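Local coordinates for large terminase protein (Enterobacteria phage P22, PDB 4DKW) that powers viral DNA translocation into empty capsids by ATP hydrolysis and, through the C-terminal nuclease domain present here, cuts the genome to start and finish packaging, at residues 69-72 and 73-77; 58-62 and 63-67; 172-175 and 176-180. All blocks are in the same frame, centred on the assembly; numbering follows the deposited sequence.

Interaction 1: residues 69-72 and 73-77; sequences QAWG and AVKSW
An i to i+4 contact between Trp-71 and Lys-75, a CH-pi interaction, lies on helix 67-78, which packs on the mixed sheet of the RNase H-like nuclease domain. Lys-75 CB sits over the centre of one indole face, 3.5 Å from the centroid of the six-membered ring and only 16° off the ring normal. The two side chains cross at about a right angle. Two torsions bring them together: the indole of Trp-71 swings out with CG anti to the backbone N (chi1 179°), while CG of Lys-75 is wedged between its own backbone N and carbonyl carbon (chi1 62°), an uncommon choice in a helix that carries the aliphatic chain across the indole face. A ring of Phe-109 meets the indole edge-to-face.

The backbone bonding of this turn is irregular. Lys-75 N donates to Trp-71 O at 2.9 Å, whereas Val-74 N is shared between weak bonds to Ala-70 O and Trp-71 O, and Ala-73 N adds a weak bond to Ala-70 O beside its bond to Gln-69 O. The helix is kinked just beyond, where Ser-76 N and Trp-77 N make no regular bond to the residue four back; Trp-77 N turns instead to Val-74 O. The side chains of Ala-70, Ala-73 and Val-74 touch Trp-60 of strand 53-62. Farther along its chain, Lys-75 CD comes within 3.4 Å of Trp-71 NE1.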
ATOM      1  N   GLN A  69      12.024  14.218   2.248  1.00 50.08           N
ATOM      2  CA  GLN A  69      12.905  13.069   2.414  1.00 43.87           C
ATOM      3  C   GLN A  69      12.320  11.804   1.791  1.00 45.17           C
ATOM      4  O   GLN A  69      13.057  11.004   1.214  1.00 47.17           O
ATOM      5  CB  GLN A  69      13.225  12.818   3.885  1.00 45.63           C
ATOM      6  CG  GLN A  69      14.003  13.944   4.554  1.00 51.23           C
ATOM      7  CD  GLN A  69      14.230  13.685   6.029  1.00 53.40           C
ATOM      8  OE1 GLN A  69      13.379  13.998   6.863  1.00 59.31           O
ATOM      9  NE2 GLN A  69      15.376  13.103   6.359  1.00 51.40           N
ATOM     10  N   ALA A  70      11.007  11.619   1.919  1.00 36.29           N
ATOM     11  CA  ALA A  70      10.347  10.475   1.306  1.00 35.01           C
ATOM     12  C   ALA A  70      10.551  10.513  -0.206  1.00 38.48           C
ATOM     13  O   ALA A  70      10.980   9.529  -0.810  1.00 35.84           O
ATOM     14  CB  ALA A  70       8.862  10.459   1.649  1.00 27.74           C
ATOM     15  N   TRP A  71      10.271  11.667  -0.801  1.00 44.39           N
ATOM     16  CA  TRP A  71      10.450  11.871  -2.235  1.00 42.94           C
ATOM     17  C   TRP A  71      11.880  11.601  -2.693  1.00 46.38           C
ATOM     18  O   TRP A  71      12.096  10.974  -3.721  1.00 46.57           O
ATOM     19  CB  TRP A  71      10.024  13.285  -2.639  1.00 41.64           C
ATOM     20  CG  TRP A  71      10.207  13.572  -4.106  1.00 47.23           C
ATOM     21  CD1 TRP A  71      11.141  14.397  -4.672  1.00 50.51           C
ATOM     22  CD2 TRP A  71       9.443  13.028  -5.193  1.00 47.33           C
ATOM     23  NE1 TRP A  71      11.000  14.403  -6.042  1.00 45.06           N
ATOM     24  CE2 TRP A  71       9.968  13.572  -6.386  1.00 47.77           C
ATOM     25  CE3 TRP A  71       8.366  12.139  -5.272  1.00 43.90           C
ATOM     26  CZ2 TRP A  71       9.453  13.248  -7.642  1.00 41.32           C
ATOM     27  CZ3 TRP A  71       7.855  11.822  -6.522  1.00 38.47           C
ATOM     28  CH2 TRP A  71       8.395  12.377  -7.688  1.00 37.38           C
ATOM     29  N   GLY A  72      12.859  12.068  -1.928  1.00 43.41           N
ATOM     30  CA  GLY A  72      14.246  11.770  -2.242  1.00 42.19           C
ATOM     31  C   GLY A  72      14.574  10.285  -2.192  1.00 47.77           C
ATOM     32  O   GLY A  72      15.426   9.804  -2.937  1.00 46.07           O
ATOM     33  N   ALA A  73      13.890   9.552  -1.322  1.00 46.51           N
ATOM     34  CA  ALA A  73      14.155   8.126  -1.150  1.00 44.30           C
ATOM     35  C   ALA A  73      13.473   7.226  -2.187  1.00 40.98           C
ATOM     36  O   ALA A  73      13.940   6.109  -2.427  1.00 40.72           O
ATOM     37  CB  ALA A  73      13.782   7.677   0.257  1.00 39.85           C
ATOM     38  N   VAL A  74      12.375   7.687  -2.789  1.00 43.44           N
ATOM     39  CA  VAL A  74      11.593   6.813  -3.673  1.00 42.26           C
ATOM     40  C   VAL A  74      11.305   7.379  -5.062  1.00 42.35           C
ATOM     41  O   VAL A  74      10.692   6.693  -5.881  1.00 41.65           O
ATOM     42  CB  VAL A  74      10.228   6.403  -3.049  1.00 28.22           C
ATOM     43  CG1 VAL A  74      10.420   5.829  -1.649  1.00 29.09           C
ATOM     44  CG2 VAL A  74       9.271   7.574  -3.026  1.00 26.13           C
ATOM     45  N   LYS A  75      11.731   8.610  -5.340  1.00 45.01           N
ATOM     46  CA  LYS A  75      11.343   9.266  -6.598  1.00 44.02           C
ATOM     47  C   LYS A  75      11.773   8.518  -7.855  1.00 41.80           C
ATOM     48  O   LYS A  75      11.146   8.675  -8.905  1.00 35.54           O
ATOM     49  CB  LYS A  75      11.830  10.719  -6.675  1.00 43.81           C
ATOM     50  CG  LYS A  75      13.334  10.902  -6.637  1.00 46.99           C
ATOM     51  CD  LYS A  75      13.672  12.380  -6.594  1.00 53.72           C
ATOM     52  CE  LYS A  75      15.167  12.612  -6.492  1.00 64.36           C
ATOM     53  NZ  LYS A  75      15.873  12.066  -7.680  1.00 72.74           N
ATOM     54  N   SER A  76      12.827   7.711  -7.748  1.00 40.48           N
ATOM     55  CA  SER A  76      13.310   6.934  -8.888  1.00 40.07           C
ATOM     56  C   SER A  76      12.229   6.008  -9.438  1.00 41.31           C
ATOM     57  O   SER A  76      12.120   5.834 -10.655  1.00 41.89           O
ATOM     58  CB  SER A  76      14.582   6.141  -8.541  1.00 40.51           C
ATOM     59  OG  SER A  76      14.383   5.281  -7.430  1.00 41.23           O
ATOM     60  N   TRP A  77      11.425   5.428  -8.544  1.00 38.99           N
ATOM     61  CA  TRP A  77      10.299   4.592  -8.966  1.00 30.39           C
ATOM     62  C   TRP A  77       8.915   5.247  -8.803  1.00 31.46           C
ATOM     63  O   TRP A  77       7.959   4.879  -9.504  1.00 36.01           O
ATOM     64  CB  TRP A  77      10.341   3.182  -8.325  1.00 27.91           C
ATOM     65  CG  TRP A  77      10.579   3.110  -6.831  1.00 30.69           C
ATOM     66  CD1 TRP A  77      11.788   3.015  -6.196  1.00 29.68           C
ATOM     67  CD2 TRP A  77       9.582   3.086  -5.792  1.00 33.85           C
ATOM     68  NE1 TRP A  77      11.605   2.949  -4.832  1.00 26.45           N
ATOM     69  CE2 TRP A  77      10.264   2.987  -4.559  1.00 27.03           C
ATOM     70  CE3 TRP A  77       8.183   3.143  -5.782  1.00 26.95           C
ATOM     71  CZ2 TRP A  77       9.592   2.941  -3.335  1.00 26.76           C
ATOM     72  CZ3 TRP A  77       7.521   3.098  -4.562  1.00 20.51           C
ATOM     73  CH2 TRP A  77       8.224   3.004  -3.359  1.00 23.32           C
TER

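Interaction 2: residues 58-62 and 63-67; sequences RVWKK and SENTA. With SO4 (sulfate ion), chain G.
At the turn that leads from strand 53-62 of the RNase H-like sheet into helix 67-78, side chains of the strand end and the loop meet. Asn-65 touches both Trp-60 and Lys-62: its amide meets the rim of the indole near CZ2 and CH2, with the two planes 46° apart, and Asn-65 CB comes to 4.0 Å from Trp-60 CH2. The indole reaches the loop because CG of Trp-60 stands anti to the backbone N (chi1 177°). Lys-62 CB rests 3.5 Å above the indole plane, offset toward the rim, and Lys-62 CD lies 3.7 Å from Asn-65 CG, laying the aliphatic part of the lysine against the amide.

Water 1 bridges two backbone atoms of the turn. It donates to Lys-62 O at 2.7 Å and accepts from Asn-65 N at 2.7 Å. Where the loop ends, Thr-66 takes the N-cap position of helix 67-78.

At the strand's end a sulfate ion, probably from the crystallisation liquor, is held through its O3 by two donors of one residue, Ser-63 OG at 3.0 Å and, weakly, Ser-63 N at 3.0 Å. The Ser-63 side chain is about 7 Å from that of the magnesium ligand Asp-171, and Lys-61 forms a salt bridge with Glu-153. An anion held by a serine hydroxyl and, weakly, a backbone N-H so near the catalytic metal site is consistent with a surface able to receive a DNA phosphate, although the sulfate alone does not prove it.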
ATOM      1  N   ARG A  58       7.501  -2.400  -5.013  1.00 22.33           N
ATOM      2  CA  ARG A  58       8.411  -1.510  -4.299  1.00 20.98           C
ATOM      3  C   ARG A  58       7.832  -1.167  -2.935  1.00 23.94           C
ATOM      4  O   ARG A  58       6.637  -0.935  -2.813  1.00 24.57           O
ATOM      5  CB  ARG A  58       8.656  -0.215  -5.082  1.00 24.57           C
ATOM      6  CG  ARG A  58       9.054  -0.384  -6.538  1.00 21.93           C
ATOM      7  CD  ARG A  58      10.516  -0.708  -6.659  1.00 32.38           C
ATOM      8  NE  ARG A  58      10.976  -0.631  -8.044  1.00 39.75           N
ATOM      9  CZ  ARG A  58      11.020  -1.664  -8.881  1.00 44.95           C
ATOM     10  NH1 ARG A  58      10.626  -2.874  -8.486  1.00 42.48           N
ATOM     11  NH2 ARG A  58      11.461  -1.490 -10.119  1.00 48.54           N
ATOM     12  N   VAL A  59       8.688  -1.146  -1.915  1.00 26.83           N
ATOM     13  CA  VAL A  59       8.297  -0.802  -0.550  1.00 25.63           C
ATOM     14  C   VAL A  59       9.374   0.038   0.118  1.00 30.41           C
ATOM     15  O   VAL A  59      10.557  -0.305   0.064  1.00 30.87           O
ATOM     16  CB  VAL A  59       8.062  -2.057   0.308  1.00 25.78           C
ATOM     17  CG1 VAL A  59       8.063  -1.705   1.777  1.00 30.13           C
ATOM     18  CG2 VAL A  59       6.753  -2.740  -0.085  1.00 23.13           C
ATOM     19  N   TRP A  60       8.960   1.142   0.735  1.00 29.32           N
ATOM     20  CA  TRP A  60       9.853   1.970   1.530  1.00 22.67           C
ATOM     21  C   TRP A  60       9.138   2.322   2.828  1.00 29.40           C
ATOM     22  O   TRP A  60       7.995   2.776   2.816  1.00 28.78           O
ATOM     23  CB  TRP A  60      10.258   3.230   0.759  1.00 26.79           C
ATOM     24  CG  TRP A  60      11.134   4.194   1.535  1.00 35.16           C
ATOM     25  CD1 TRP A  60      12.487   4.114   1.722  1.00 30.90           C
ATOM     26  CD2 TRP A  60      10.708   5.397   2.203  1.00 35.97           C
ATOM     27  NE1 TRP A  60      12.927   5.186   2.472  1.00 36.29           N
ATOM     28  CE2 TRP A  60      11.855   5.987   2.776  1.00 35.33           C
ATOM     29  CE3 TRP A  60       9.466   6.026   2.375  1.00 29.29           C
ATOM     30  CZ2 TRP A  60      11.798   7.170   3.512  1.00 38.07           C
ATOM     31  CZ3 TRP A  60       9.410   7.201   3.106  1.00 33.01           C
ATOM     32  CH2 TRP A  60      10.571   7.762   3.666  1.00 34.64           C
ATOM     33  N   LYS A  61       9.806   2.090   3.950  1.00 30.73           N
ATOM     34  CA  LYS A  61       9.214   2.330   5.260  1.00 30.12           C
ATOM     35  C   LYS A  61      10.232   3.005   6.169  1.00 33.90           C
ATOM     36  O   LYS A  61      11.361   2.521   6.302  1.00 34.03           O
ATOM     37  CB  LYS A  61       8.774   1.000   5.867  1.00 32.56           C
ATOM     38  CG  LYS A  61       8.191   1.097   7.262  1.00 30.47           C
ATOM     39  CD  LYS A  61       7.736  -0.272   7.744  1.00 27.65           C
ATOM     40  CE  LYS A  61       7.212  -0.199   9.169  1.00 32.29           C
ATOM     41  NZ  LYS A  61       6.586  -1.476   9.568  1.00 29.73           N
ATOM     42  N   LYS A  62       9.845   4.124   6.784  1.00 34.46           N
ATOM     43  CA  LYS A  62      10.780   4.880   7.610  1.00 36.43           C
ATOM     44  C   LYS A  62      10.110   5.832   8.598  1.00 38.30           C
ATOM     45  O   LYS A  62       9.148   6.525   8.257  1.00 39.14           O
ATOM     46  CB  LYS A  62      11.775   5.657   6.738  1.00 42.80           C
ATOM     47  CG  LYS A  62      13.194   5.642   7.295  1.00 50.53           C
ATOM     48  CD  LYS A  62      14.112   6.567   6.537  1.00 64.19           C
ATOM     49  CE  LYS A  62      15.552   6.380   6.978  1.00 74.39           C
ATOM     50  NZ  LYS A  62      15.753   6.666   8.428  1.00 78.04           N
ATOM     51  N   SER A  63      10.630   5.854   9.825  1.00 40.72           N
ATOM     52  CA  SER A  63      10.185   6.794  10.855  1.00 40.88           C
ATOM     53  C   SER A  63      10.876   8.145  10.709  1.00 40.84           C
ATOM     54  O   SER A  63      11.992   8.238  10.199  1.00 40.61           O
ATOM     55  CB  SER A  63      10.476   6.248  12.257  1.00 42.35           C
ATOM     56  OG  SER A  63       9.746   5.067  12.534  1.00 55.58           O
ATOM     57  N   GLU A  64      10.199   9.187  11.172  1.00 45.25           N
ATOM     58  CA  GLU A  64      10.782  10.523  11.288  1.00 50.71           C
ATOM     59  C   GLU A  64      11.425  11.045  10.006  1.00 49.23           C
ATOM     60  O   GLU A  64      12.543  11.563  10.024  1.00 48.04           O
ATOM     61  CB  GLU A  64      11.767  10.576  12.456  1.00 55.01           C
ATOM     62  CG  GLU A  64      11.107  10.310  13.801  1.00 61.04           C
ATOM     63  CD  GLU A  64      12.103  10.180  14.933  1.00 70.84           C
ATOM     64  OE1 GLU A  64      13.323  10.144  14.657  1.00 74.86           O
ATOM     65  OE2 GLU A  64      11.663  10.112  16.100  1.00 74.35           O
ATOM     66  N   ASN A  65      10.709  10.887   8.897  1.00 45.67           N
ATOM     67  CA  ASN A  65      11.093  11.496   7.626  1.00 47.83           C
ATOM     68  C   ASN A  65      10.013  12.453   7.126  1.00 44.59           C
ATOM     69  O   ASN A  65       8.814  12.188   7.254  1.00 39.14           O
ATOM     70  CB  ASN A  65      11.377  10.429   6.558  1.00 47.27           C
ATOM     71  CG  ASN A  65      12.832   9.989   6.533  1.00 46.50           C
ATOM     72  OD1 ASN A  65      13.520  10.003   7.559  1.00 55.65           O
ATOM     73  ND2 ASN A  65      13.311   9.604   5.351  1.00 38.70           N
ATOM     74  N   THR A  66      10.443  13.575   6.567  1.00 44.74           N
ATOM     75  CA  THR A  66       9.515  14.522   5.979  1.00 45.34           C
ATOM     76  C   THR A  66       9.081  14.024   4.608  1.00 46.20           C
ATOM     77  O   THR A  66       9.589  13.014   4.117  1.00 47.81           O
ATOM     78  CB  THR A  66      10.166  15.906   5.824  1.00 47.34           C
ATOM     79  OG1 THR A  66      11.262  15.814   4.909  1.00 48.44           O
ATOM     80  CG2 THR A  66      10.678  16.407   7.159  1.00 39.91           C
ATOM     81  N   ALA A  67       8.140  14.733   3.991  1.00 44.98           N
ATOM     82  CA  ALA A  67       7.703  14.401   2.639  1.00 41.18           C
ATOM     83  C   ALA A  67       8.836  14.602   1.626  1.00 45.26           C
ATOM     84  O   ALA A  67       8.964  13.826   0.675  1.00 43.85           O
ATOM     85  CB  ALA A  67       6.477  15.226   2.255  1.00 40.99           C
TER
HETATM   86  S   SO4 G 503      11.764   1.737  10.821  1.00118.16           S
HETATM   87  O1  SO4 G 503      10.703   0.741  10.721  1.00112.99           O
HETATM   88  O2  SO4 G 503      12.688   1.575   9.703  1.00120.43           O
HETATM   89  O3  SO4 G 503      11.182   3.074  10.781  1.00119.51           O
HETATM   90  O4  SO4 G 503      12.483   1.559  12.078  1.00122.84           O
HETATM   91  O   HOH W   1       8.666   9.140   8.344  1.00 24.09           O

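Interaction 3: residues 172-175 and 176-180; sequences VLDA and TRYGY
The Tyr-178 ring carries Asp-174 O over one face, 3.1 Å above its plane and offset toward the rim, while the guanidinium of Arg-177 receives two oxygens at its edge, Asp-174 OD1 and water 2. The carboxylate itself stands at 82° to the guanidinium plane and at 37° to the tyrosine ring. Asp-174 runs alongside both neighbours, pointing the same way as each, and its CB comes to 3.9 Å from Tyr-178 CE2.

Between Arg-177 NH2 and Asp-174 OD1 runs a salt bridge of 3.0 Å. Asp-174 OD1 lies almost in the guanidinium plane, but NH2 meets it from well above the carboxylate plane. A bend in the arginine chain at chi3 (32°) turns the guanidinium toward Asp-174. Water 2 completes a small ring, donating to Asp-174 OD1 at 2.8 Å and accepting from Arg-177 NE at 3.0 Å.

On another side of helix 171-181, Thr-176 OG1 donates to Val-172 O at 2.7 Å, and Thr-176 N donates to the same oxygen at 2.8 Å, the two arriving from opposite faces of the carbonyl plane. Thr-176 also touches Leu-56 of strand 53-62, and Val-172 touches Val-59, so this side of the helix rests on the sheet.

Asp-171, a magnesium ligand, begins this helix, and the Asp-174 side chain is about 4 Å from a bound magnesium ion. With OD1 gripped by Arg-177 and water 2, the rotation of the carboxylate is probably restrained beside the nuclease metal site, and the positive charge of Arg-177 probably offsets part of the negative charge gathered around the metal bound by Asp-33 and Asp-171.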
ATOM      1  N   VAL A 172       3.023  -0.519   5.880  1.00 26.45           N
ATOM      2  CA  VAL A 172       3.123  -1.109   4.541  1.00 23.28           C
ATOM      3  C   VAL A 172       1.823  -1.839   4.159  1.00 23.98           C
ATOM      4  O   VAL A 172       1.360  -1.741   3.018  1.00 27.10           O
ATOM      5  CB  VAL A 172       4.342  -2.061   4.421  1.00 19.71           C
ATOM      6  CG1 VAL A 172       4.337  -2.814   3.074  1.00 17.52           C
ATOM      7  CG2 VAL A 172       5.639  -1.276   4.594  1.00 21.18           C
ATOM      8  N   LEU A 173       1.224  -2.541   5.119  1.00 19.84           N
ATOM      9  CA  LEU A 173      -0.035  -3.245   4.888  1.00 22.07           C
ATOM     10  C   LEU A 173      -1.152  -2.260   4.537  1.00 25.92           C
ATOM     11  O   LEU A 173      -1.885  -2.456   3.566  1.00 28.86           O
ATOM     12  CB  LEU A 173      -0.418  -4.097   6.106  1.00 22.38           C
ATOM     13  CG  LEU A 173       0.511  -5.289   6.382  1.00 24.58           C
ATOM     14  CD1 LEU A 173       0.167  -5.958   7.705  1.00 19.64           C
ATOM     15  CD2 LEU A 173       0.448  -6.309   5.244  1.00 21.84           C
ATOM     16  N   ASP A 174      -1.261  -1.188   5.311  1.00 18.70           N
ATOM     17  CA  ASP A 174      -2.250  -0.156   5.033  1.00 17.40           C
ATOM     18  C   ASP A 174      -2.062   0.460   3.653  1.00 20.23           C
ATOM     19  O   ASP A 174      -3.009   0.541   2.861  1.00 25.47           O
ATOM     20  CB  ASP A 174      -2.197   0.943   6.091  1.00 22.71           C
ATOM     21  CG  ASP A 174      -2.826   0.524   7.400  1.00 24.34           C
ATOM     22  OD1 ASP A 174      -3.479  -0.542   7.446  1.00 25.61           O
ATOM     23  OD2 ASP A 174      -2.679   1.275   8.382  1.00 26.43           O
ATOM     24  N   ALA A 175      -0.842   0.909   3.376  1.00 25.53           N
ATOM     25  CA  ALA A 175      -0.496   1.460   2.066  1.00 20.45           C
ATOM     26  C   ALA A 175      -0.855   0.498   0.931  1.00 25.84           C
ATOM     27  O   ALA A 175      -1.473   0.902  -0.052  1.00 25.83           O
ATOM     28  CB  ALA A 175       0.984   1.822   2.012  1.00 17.14           C
ATOM     29  N   THR A 176      -0.474  -0.771   1.073  1.00 25.72           N
ATOM     30  CA  THR A 176      -0.789  -1.769   0.062  1.00 19.86           C
ATOM     31  C   THR A 176      -2.289  -1.845  -0.159  1.00 21.06           C
ATOM     32  O   THR A 176      -2.759  -1.872  -1.289  1.00 25.18           O
ATOM     33  CB  THR A 176      -0.258  -3.154   0.451  1.00 18.28           C
ATOM     34  OG1 THR A 176       1.157  -3.076   0.643  1.00 22.61           O
ATOM     35  CG2 THR A 176      -0.547  -4.160  -0.651  1.00 25.94           C
ATOM     36  N   ARG A 177      -3.036  -1.848   0.936  1.00 21.54           N
ATOM     37  CA  ARG A 177      -4.483  -1.916   0.887  1.00 18.55           C
ATOM     38  C   ARG A 177      -5.060  -0.676   0.180  1.00 24.29           C
ATOM     39  O   ARG A 177      -5.984  -0.792  -0.639  1.00 22.49           O
ATOM     40  CB  ARG A 177      -5.021  -2.070   2.310  1.00 18.01           C
ATOM     41  CG  ARG A 177      -6.353  -2.764   2.416  1.00 24.76           C
ATOM     42  CD  ARG A 177      -6.689  -3.161   3.860  1.00 21.46           C
ATOM     43  NE  ARG A 177      -6.139  -2.223   4.840  1.00 25.83           N
ATOM     44  CZ  ARG A 177      -6.627  -1.010   5.082  1.00 22.41           C
ATOM     45  NH1 ARG A 177      -7.688  -0.572   4.415  1.00 17.93           N
ATOM     46  NH2 ARG A 177      -6.046  -0.233   5.990  1.00 20.77           N
ATOM     47  N   TYR A 178      -4.494   0.497   0.457  1.00 21.52           N
ATOM     48  CA  TYR A 178      -4.933   1.738  -0.212  1.00 23.61           C
ATOM     49  C   TYR A 178      -4.709   1.721  -1.725  1.00 25.78           C
ATOM     50  O   TYR A 178      -5.559   2.190  -2.489  1.00 26.53           O
ATOM     51  CB  TYR A 178      -4.255   2.984   0.374  1.00 17.44           C
ATOM     52  CG  TYR A 178      -4.488   3.161   1.853  1.00 28.57           C
ATOM     53  CD1 TYR A 178      -5.689   2.773   2.438  1.00 25.24           C
ATOM     54  CD2 TYR A 178      -3.503   3.704   2.670  1.00 27.50           C
ATOM     55  CE1 TYR A 178      -5.896   2.925   3.794  1.00 26.33           C
ATOM     56  CE2 TYR A 178      -3.705   3.862   4.021  1.00 28.62           C
ATOM     57  CZ  TYR A 178      -4.904   3.475   4.577  1.00 28.95           C
ATOM     58  OH  TYR A 178      -5.107   3.635   5.925  1.00 32.21           O
ATOM     59  N   GLY A 179      -3.561   1.200  -2.149  1.00 20.78           N
ATOM     60  CA  GLY A 179      -3.248   1.093  -3.561  1.00 19.18           C
ATOM     61  C   GLY A 179      -4.206   0.142  -4.249  1.00 23.32           C
ATOM     62  O   GLY A 179      -4.689   0.411  -5.348  1.00 22.08           O
ATOM     63  N   TYR A 180      -4.482  -0.976  -3.590  1.00 22.17           N
ATOM     64  CA  TYR A 180      -5.440  -1.947  -4.089  1.00 19.18           C
ATOM     65  C   TYR A 180      -6.855  -1.348  -4.218  1.00 19.00           C
ATOM     66  O   TYR A 180      -7.540  -1.533  -5.229  1.00 19.38           O
ATOM     67  CB  TYR A 180      -5.442  -3.203  -3.204  1.00 20.08           C
ATOM     68  CG  TYR A 180      -6.552  -4.168  -3.555  1.00 24.73           C
ATOM     69  CD1 TYR A 180      -6.468  -4.959  -4.685  1.00 15.37           C
ATOM     70  CD2 TYR A 180      -7.689  -4.279  -2.758  1.00 25.66           C
ATOM     71  CE1 TYR A 180      -7.487  -5.821  -5.029  1.00 22.05           C
ATOM     72  CE2 TYR A 180      -8.719  -5.159  -3.087  1.00 15.77           C
ATOM     73  CZ  TYR A 180      -8.605  -5.918  -4.229  1.00 23.62           C
ATOM     74  OH  TYR A 180      -9.595  -6.792  -4.596  1.00 25.67           O
TER
HETATM   75  O   HOH W   2      -3.873  -3.203   6.621  1.00 18.75           O

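All three contacts belong to the RNase H-like nuclease domain and follow one another along the chain: interaction 2, then interaction 1, then interaction 3. Strand 53-62 stands between the two helices. Helix 67-78 lies against it through Trp-60, where Ala-73 CB approaches Trp-60 NE1 to 3.4 Å, and helix 171-181 meets it through Val-172, whose CG2 lies 3.7 Å from Val-59 CG1. Centres of interactions 1 and 2 are 9 Å apart, and those of 2 and 3 are 14 Å apart; interactions 1 and 3 do not touch. The strand thus joins an outer helix to the helix that begins with the metal ligand Asp-171.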